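PDB 4MF9: hemin degrading factor from Pseudomonas aeruginosa, which binds heme and probably takes part in its trafficking and degradation. Local coordinates for residues T138-Q143 / V155-A160. Residues are numbered along the deposited sequence; the frame is centred on the assembly and turned at random.
Sequences TQRSIQ and VFLAEA
Ser141 lays its CB over one face of the Phe156 ring, a CH-pi contact 3.8 Å from CB to the ring centroid and 19° off the ring normal. The two residues form an antiparallel non-hydrogen-bonded pair, their CA atoms 4.4 Å apart. CG of Phe156 stands anti to its own carbonyl carbon (chi1 -80°), which leans the ring over Ser141. Around the ring, Gln139 OE1 lies at the edge, 3.9 Å from Phe156 CE2, its amide steeply inclined to the ring, and Gln143 NE2 comes obliquely to CZ. Gln143 NE2 also donates to Ser141 OG at 3.0 Å, tilted out of its amide plane, and so ties the amide beside the aromatic ring. On the other face of the sheet, Leu157 CD2 meets the aliphatic part of the extended Arg140 side chain at CD, while the guanidinium carries Thr138 OG1 over one face.

The backbones hold this register. Ile142 and Val155 form the hydrogen-bonded pair, exchanging two N-H...O=C bonds, and Leu157 N donates to Arg140 O at 3.0 Å. A water bridges the two segments here, accepting from Arg140 N and donating to Leu157 O.

The pairing belongs to the hairpin of strands 138-146 and 151-157, in the first of the protein's two HemS/ChuX family regions and part of a larger antiparallel sheet, away from the heme pocket. Strand 124-133 flanks its first arm and strand 78-84 its second, where Met80 and Leu82 touch Phe156. Trp166 of helix 166-173 packs on Ile142 and Leu157 and makes a cation-pi contact with Arg140.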
loop_
_atom_site.group_PDB
_atom_site.type_symbol
_atom_site.label_atom_id
_atom_site.label_comp_id
_atom_site.label_asym_id
_atom_site.label_seq_id
_atom_site.Cartn_x
_atom_site.Cartn_y
_atom_site.Cartn_z
ATOM N N THR A 138 -1.562 -2.724 26.236
ATOM C CA THR A 138 -0.961 -1.660 25.450
ATOM C C THR A 138 -0.798 -2.096 23.988
ATOM O O THR A 138 -0.338 -3.206 23.693
ATOM C CB THR A 138 0.363 -1.170 26.088
ATOM O OG1 THR A 138 1.359 -0.955 25.078
ATOM C CG2 THR A 138 0.879 -2.177 27.109
ATOM N N GLN A 139 -1.182 -1.241 23.074
ATOM C CA GLN A 139 -1.152 -1.549 21.649
ATOM C C GLN A 139 0.111 -0.906 21.075
ATOM O O GLN A 139 0.280 0.273 21.179
ATOM C CB GLN A 139 -2.405 -1.008 20.967
ATOM C CG GLN A 139 -2.637 -1.407 19.526
ATOM C CD GLN A 139 -3.916 -0.821 18.983
ATOM O OE1 GLN A 139 -3.920 0.154 18.243
ATOM N NE2 GLN A 139 -5.022 -1.412 19.376
ATOM N N ARG A 140 0.985 -1.740 20.551
ATOM C CA ARG A 140 2.300 -1.318 20.094
ATOM C C ARG A 140 2.371 -1.325 18.578
ATOM O O ARG A 140 1.835 -2.223 17.918
ATOM C CB ARG A 140 3.382 -2.225 20.689
ATOM C CG ARG A 140 3.315 -2.271 22.222
ATOM C CD ARG A 140 4.303 -3.258 22.807
ATOM N NE ARG A 140 4.351 -3.142 24.266
ATOM C CZ ARG A 140 3.566 -3.821 25.097
ATOM N NH1 ARG A 140 2.669 -4.677 24.620
ATOM N NH2 ARG A 140 3.680 -3.650 26.411
ATOM N N SER A 141 2.963 -0.313 18.026
ATOM C CA SER A 141 3.118 -0.236 16.589
ATOM C C SER A 141 4.341 0.542 16.172
ATOM O O SER A 141 4.744 1.409 16.892
ATOM C CB SER A 141 1.898 0.352 15.918
ATOM O OG SER A 141 1.655 1.652 16.219
ATOM N N ILE A 142 4.886 0.202 15.013
ATOM C CA ILE A 142 5.924 1.007 14.349
ATOM C C ILE A 142 5.276 1.742 13.188
ATOM O O ILE A 142 4.641 1.132 12.421
ATOM C CB ILE A 142 7.079 0.127 13.846
ATOM C CG1 ILE A 142 7.713 -0.664 15.000
ATOM C CG2 ILE A 142 8.071 0.930 13.076
ATOM C CD1 ILE A 142 8.249 0.213 16.062
ATOM N N GLN A 143 5.370 3.054 13.144
ATOM C CA GLN A 143 4.679 3.786 12.115
ATOM C C GLN A 143 5.609 4.720 11.333
ATOM O O GLN A 143 6.292 5.499 11.907
ATOM C CB GLN A 143 3.457 4.548 12.635
ATOM C CG GLN A 143 2.516 3.743 13.518
ATOM C CD GLN A 143 1.150 4.385 13.790
ATOM O OE1 GLN A 143 0.857 5.445 13.374
ATOM N NE2 GLN A 143 0.333 3.668 14.463
ATOM N N VAL A 155 3.462 -1.276 11.145
ATOM C CA VAL A 155 3.431 -2.661 11.587
ATOM C C VAL A 155 2.977 -2.763 13.034
ATOM O O VAL A 155 3.508 -2.091 13.927
ATOM C CB VAL A 155 4.729 -3.480 11.234
ATOM C CG1 VAL A 155 5.642 -2.716 10.266
ATOM C CG2 VAL A 155 5.464 -3.945 12.432
ATOM N N PHE A 156 1.940 -3.567 13.235
ATOM C CA PHE A 156 1.287 -3.663 14.527
ATOM C C PHE A 156 1.633 -4.972 15.203
ATOM O O PHE A 156 1.584 -6.032 14.580
ATOM C CB PHE A 156 -0.230 -3.546 14.349
ATOM C CG PHE A 156 -0.710 -2.134 14.179
ATOM C CD1 PHE A 156 -0.664 -1.517 12.934
ATOM C CD2 PHE A 156 -1.201 -1.416 15.268
ATOM C CE1 PHE A 156 -1.099 -0.206 12.777
ATOM C CE2 PHE A 156 -1.643 -0.115 15.112
ATOM C CZ PHE A 156 -1.592 0.493 13.863
ATOM N N LEU A 157 1.998 -4.906 16.480
ATOM C CA LEU A 157 2.126 -6.130 17.257
ATOM C C LEU A 157 0.733 -6.734 17.479
ATOM O O LEU A 157 -0.243 -6.015 17.684
ATOM C CB LEU A 157 2.854 -5.879 18.578
ATOM C CG LEU A 157 4.377 -5.992 18.563
ATOM C CD1 LEU A 157 5.044 -4.804 17.861
ATOM C CD2 LEU A 157 4.887 -6.146 19.990
ATOM N N ALA A 158 0.624 -8.027 17.443
ATOM C CA ALA A 158 -0.642 -8.647 17.677
ATOM C C ALA A 158 -0.565 -9.726 18.746
ATOM O O ALA A 158 0.372 -9.783 19.466
ATOM C CB ALA A 158 -1.228 -9.152 16.399
ATOM N N GLU A 159 -1.561 -10.543 18.770
ATOM C CA GLU A 159 -1.818 -11.498 19.818
ATOM C C GLU A 159 -0.593 -12.370 20.004
ATOM O O GLU A 159 -0.250 -12.713 21.106
ATOM C CB GLU A 159 -2.934 -12.355 19.258
ATOM C CG GLU A 159 -4.251 -11.656 19.046
ATOM C CD GLU A 159 -4.481 -10.987 17.694
ATOM O OE1 GLU A 159 -5.444 -10.222 17.630
ATOM O OE2 GLU A 159 -3.747 -11.174 16.706
ATOM N N ALA A 160 0.089 -12.658 18.905
ATOM C CA ALA A 160 1.122 -13.683 18.759
ATOM C C ALA A 160 2.535 -13.121 18.592
ATOM O O ALA A 160 3.468 -13.863 18.268
ATOM C CB ALA A 160 0.784 -14.604 17.597
HETATM O O HOH W 1 -0.339 -4.454 20.447
#